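Local coordinates for protein 2-keto-3-deoxygluconate kinase (Thermotoga maritima, PDB 2AFB) that probably phosphorylates 2-keto-3-deoxygluconate with ATP to give the 6-phosphate, as a pfkB-family sugar kinase of the ribokinase clan, at residues 158-161 / 162-166; 307-310 / 311-314. All coordinates share one frame; numbering follows the deposited sequence.

Interaction 1. Residues 158-161 / 162-166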
loop_
_atom_site.group_PDB
_atom_site.type_symbol
_atom_site.label_atom_id
_atom_site.label_comp_id
_atom_site.label_asym_id
_atom_site.label_seq_id
_atom_site.Cartn_x
_atom_site.Cartn_y
_atom_site.Cartn_z
ATOM N N ILE A 158 -25.728 28.637 19.721
ATOM C CA ILE A 158 -25.157 28.995 18.426
ATOM C C ILE A 158 -26.138 28.717 17.265
ATOM O O ILE A 158 -26.257 29.536 16.338
ATOM C CB ILE A 158 -23.835 28.264 18.153
ATOM C CG1 ILE A 158 -22.780 28.724 19.150
ATOM C CG2 ILE A 158 -23.371 28.555 16.714
ATOM C CD1 ILE A 158 -21.540 27.865 19.260
ATOM N N LEU A 159 -26.820 27.567 17.310
ATOM C CA LEU A 159 -27.820 27.254 16.270
ATOM C C LEU A 159 -29.000 28.185 16.320
ATOM O O LEU A 159 -29.511 28.593 15.280
ATOM C CB LEU A 159 -28.328 25.814 16.348
ATOM C CG LEU A 159 -27.539 24.970 15.367
ATOM C CD1 LEU A 159 -27.612 23.459 15.709
ATOM C CD2 LEU A 159 -28.046 25.316 13.940
ATOM N N GLU A 160 -29.442 28.497 17.538
ATOM C CA GLU A 160 -30.545 29.423 17.699
ATOM C C GLU A 160 -30.200 30.782 17.142
ATOM O O GLU A 160 -31.059 31.425 16.527
ATOM C CB GLU A 160 -30.963 29.551 19.160
ATOM C CG GLU A 160 -32.364 30.133 19.293
ATOM C CD GLU A 160 -32.879 30.143 20.716
ATOM O OE1 GLU A 160 -34.068 30.478 20.890
ATOM O OE2 GLU A 160 -32.112 29.826 21.650
ATOM N N ASP A 161 -28.965 31.229 17.385
ATOM C CA ASP A 161 -28.446 32.481 16.789
ATOM C C ASP A 161 -28.580 32.410 15.280
ATOM O O ASP A 161 -29.107 33.325 14.663
ATOM C CB ASP A 161 -26.963 32.727 17.092
ATOM C CG ASP A 161 -26.691 33.146 18.539
ATOM O OD1 ASP A 161 -27.615 33.626 19.228
ATOM O OD2 ASP A 161 -25.535 32.976 18.998
ATOM N N ALA A 162 -28.079 31.328 14.687
ATOM C CA ALA A 162 -28.142 31.164 13.217
ATOM C C ALA A 162 -29.578 31.165 12.690
ATOM O O ALA A 162 -29.881 31.727 11.636
ATOM C CB ALA A 162 -27.431 29.846 12.766
ATOM N N LEU A 163 -30.466 30.537 13.428
ATOM C CA LEU A 163 -31.820 30.330 12.933
ATOM C C LEU A 163 -32.646 31.626 13.015
ATOM O O LEU A 163 -33.529 31.886 12.197
ATOM C CB LEU A 163 -32.482 29.232 13.746
ATOM C CG LEU A 163 -32.018 27.816 13.498
ATOM C CD1 LEU A 163 -32.547 26.860 14.584
ATOM C CD2 LEU A 163 -32.465 27.387 12.116
ATOM N N LYS A 164 -32.370 32.427 14.029
ATOM C CA LYS A 164 -33.004 33.725 14.143
ATOM C C LYS A 164 -32.594 34.624 12.992
ATOM O O LYS A 164 -33.424 35.297 12.424
ATOM C CB LYS A 164 -32.649 34.388 15.458
ATOM C CG LYS A 164 -33.420 33.813 16.633
ATOM C CD LYS A 164 -33.149 34.620 17.882
ATOM C CE LYS A 164 -33.625 33.926 19.159
ATOM N NZ LYS A 164 -32.772 34.361 20.330
ATOM N N VAL A 165 -31.319 34.654 12.644
ATOM C CA VAL A 165 -30.900 35.416 11.456
ATOM C C VAL A 165 -31.470 34.871 10.138
ATOM O O VAL A 165 -31.903 35.618 9.264
ATOM C CB VAL A 165 -29.382 35.458 11.349
ATOM C CG1 VAL A 165 -28.941 36.182 10.054
ATOM C CG2 VAL A 165 -28.813 36.161 12.593
ATOM N N ALA A 166 -31.433 33.569 9.974
ATOM C CA ALA A 166 -32.039 32.953 8.816
ATOM C C ALA A 166 -33.465 33.445 8.691
ATOM O O ALA A 166 -33.900 33.813 7.632
ATOM C CB ALA A 166 -32.029 31.463 8.975
#
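Glu-160 and Lys-164 meet one turn apart on helix 155-169, where CE of Lys-164 lies against both CG and OE1 of Glu-160, at 4.0 and 3.9 Å. Both chains are extended beyond CG and cross at a slant. OE1 of Glu-160 stays 4.1 Å from NZ of Lys-164, too far for a salt bridge, although the opposite charges probably still attract. Lys-164 CG lies beside its own backbone N (chi1 -77°), which sets this CG 3.4 Å from Glu-160 O. With an alanine in place of Glu-160, CE of Lys-164 would probably lose its neighbour and the ammonium its nearby carboxylate. The helix is the crossover of a beta-alpha-beta unit between strands 139-145 and 172-176, as in the Rossmann-like core of ribokinase-type enzymes. Asp-161 directs its carboxylate away from the following turn, OD1 forming a salt bridge with Arg-127, while its backbone O accepts Val-165 N in a bond that is straight (171°) though long, at 3.3 Å. On the buried side, Ala-162 N donates to Ile-158 O at 3.0 Å, and Ala-162 CB sits 3.5 Å from Leu-159 O, its methyl also resting against Trp-132 and Phe-142.

Interaction 2. Residues 307-310 / 311-314; sequences DSQK and KAEF
Gln-309 reaches forward along the helix to Glu-313, and its NE2 donates to Glu-313 OE2 at 3.2 Å. The acceptor lies close to the amide plane of Gln-309, but the N-H approaches from above the carboxylate plane, the two flat groups being turned 45° apart. Both chains bend at chi2, Gln-309 at 59° and Glu-313 at -58°, which brings their ends together over one turn. NE2 of Gln-309 also donates to the backbone O of Phe-276, and Glu-313 OE1 accepts from Asn-278 N. Elsewhere around the helix, Lys-310 and Phe-314 run side by side in the same direction, with Lys-310 NZ 4.2 Å from Phe-314 CD1; the ammonium makes its cation-pi contact with Phe-306, whose ring meets Phe-314 edge-to-face. Asp-307 is the N-cap: its OD1 accepts Lys-310 N at 2.9 Å, while its backbone O takes the Lys-311 N-H at 2.8 Å. The first turns of helix 308-322 thus lie against strand 273-283 through Gln-309 and Glu-313, against helix 334-341 through Lys-310 and Phe-314, and against helix 290-304 through Phe-314 and the extended Lys-311, which bonds Ser-302 there and forms a salt bridge with Glu-270 of strand 261-270.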
loop_
_atom_site.group_PDB
_atom_site.type_symbol
_atom_site.label_atom_id
_atom_site.label_comp_id
_atom_site.label_asym_id
_atom_site.label_seq_id
_atom_site.Cartn_x
_atom_site.Cartn_y
_atom_site.Cartn_z
ATOM N N ASP A 307 -39.793 19.092 -10.050
ATOM C CA ASP A 307 -41.085 18.622 -9.569
ATOM C C ASP A 307 -40.879 17.587 -8.464
ATOM O O ASP A 307 -39.782 17.056 -8.283
ATOM C CB ASP A 307 -42.060 18.174 -10.690
ATOM C CG ASP A 307 -41.649 16.908 -11.399
ATOM O OD1 ASP A 307 -41.429 15.868 -10.758
ATOM O OD2 ASP A 307 -41.605 16.934 -12.642
ATOM N N SER A 308 -41.940 17.319 -7.722
ATOM C CA SER A 308 -41.855 16.511 -6.519
ATOM C C SER A 308 -41.424 15.088 -6.784
ATOM O O SER A 308 -40.600 14.554 -6.051
ATOM C CB SER A 308 -43.198 16.506 -5.803
ATOM O OG SER A 308 -43.525 17.807 -5.379
ATOM N N GLN A 309 -41.944 14.489 -7.850
ATOM C CA GLN A 309 -41.519 13.140 -8.205
ATOM C C GLN A 309 -40.037 13.139 -8.584
ATOM O O GLN A 309 -39.264 12.279 -8.118
ATOM C CB GLN A 309 -42.394 12.519 -9.312
ATOM C CG GLN A 309 -42.228 11.004 -9.456
ATOM C CD GLN A 309 -42.568 10.210 -8.156
ATOM O OE1 GLN A 309 -43.594 10.447 -7.530
ATOM N NE2 GLN A 309 -41.687 9.277 -7.769
ATOM N N LYS A 310 -39.619 14.125 -9.369
ATOM C CA LYS A 310 -38.228 14.186 -9.780
ATOM C C LYS A 310 -37.324 14.439 -8.610
ATOM O O LYS A 310 -36.209 13.925 -8.560
ATOM C CB LYS A 310 -37.986 15.209 -10.911
ATOM C CG LYS A 310 -36.502 15.458 -11.154
ATOM C CD LYS A 310 -36.231 16.393 -12.287
ATOM C CE LYS A 310 -34.961 15.997 -13.086
ATOM N NZ LYS A 310 -33.754 16.560 -12.585
ATOM N N LYS A 311 -37.778 15.211 -7.635
ATOM C CA LYS A 311 -36.994 15.376 -6.419
ATOM C C LYS A 311 -36.713 14.039 -5.735
ATOM O O LYS A 311 -35.644 13.843 -5.175
ATOM C CB LYS A 311 -37.719 16.228 -5.375
ATOM C CG LYS A 311 -37.601 17.681 -5.570
ATOM C CD LYS A 311 -38.245 18.446 -4.416
ATOM C CE LYS A 311 -38.704 19.815 -4.900
ATOM N NZ LYS A 311 -38.773 20.754 -3.776
ATOM N N ALA A 312 -37.712 13.167 -5.714
ATOM C CA ALA A 312 -37.567 11.877 -5.064
ATOM C C ALA A 312 -36.636 10.990 -5.862
ATOM O O ALA A 312 -35.760 10.372 -5.278
ATOM C CB ALA A 312 -38.913 11.180 -4.868
ATOM N N GLU A 313 -36.803 10.936 -7.178
ATOM C CA GLU A 313 -35.998 10.021 -7.984
ATOM C C GLU A 313 -34.543 10.456 -7.991
ATOM O O GLU A 313 -33.650 9.619 -7.817
ATOM C CB GLU A 313 -36.495 9.916 -9.434
ATOM C CG GLU A 313 -37.877 9.347 -9.626
ATOM C CD GLU A 313 -38.100 7.921 -9.068
ATOM O OE1 GLU A 313 -37.131 7.180 -8.688
ATOM O OE2 GLU A 313 -39.295 7.539 -9.041
ATOM N N PHE A 314 -34.313 11.758 -8.181
ATOM C CA PHE A 314 -32.974 12.320 -8.217
ATOM C C PHE A 314 -32.266 12.083 -6.875
ATOM O O PHE A 314 -31.115 11.630 -6.824
ATOM C CB PHE A 314 -33.038 13.817 -8.498
ATOM C CG PHE A 314 -31.696 14.458 -8.692
ATOM C CD1 PHE A 314 -31.140 14.559 -9.979
ATOM C CD2 PHE A 314 -31.020 15.025 -7.615
ATOM C CE1 PHE A 314 -29.917 15.161 -10.152
ATOM C CE2 PHE A 314 -29.795 15.614 -7.797
ATOM C CZ PHE A 314 -29.255 15.701 -9.065
#

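Overall arrangement
Interactions 1 and 2 are two instances of side chains meeting along a single helix, each joined to a different part of the same pfkB kinase fold. They come in series along the chain, interaction 1 on helix 155-169 and interaction 2 at the start of helix 308-322. Their centres lie about 29 Å apart and their nearest atoms about 18 Å, so they do not touch. Helix 155-169 lies over the large mixed sheet near its middle, linking two parallel strands, whereas the start of helix 308-322 touches the antiparallel edge of that sheet at strand 273-283. The two local contacts therefore belong to separate regions of one sheet-centred architecture.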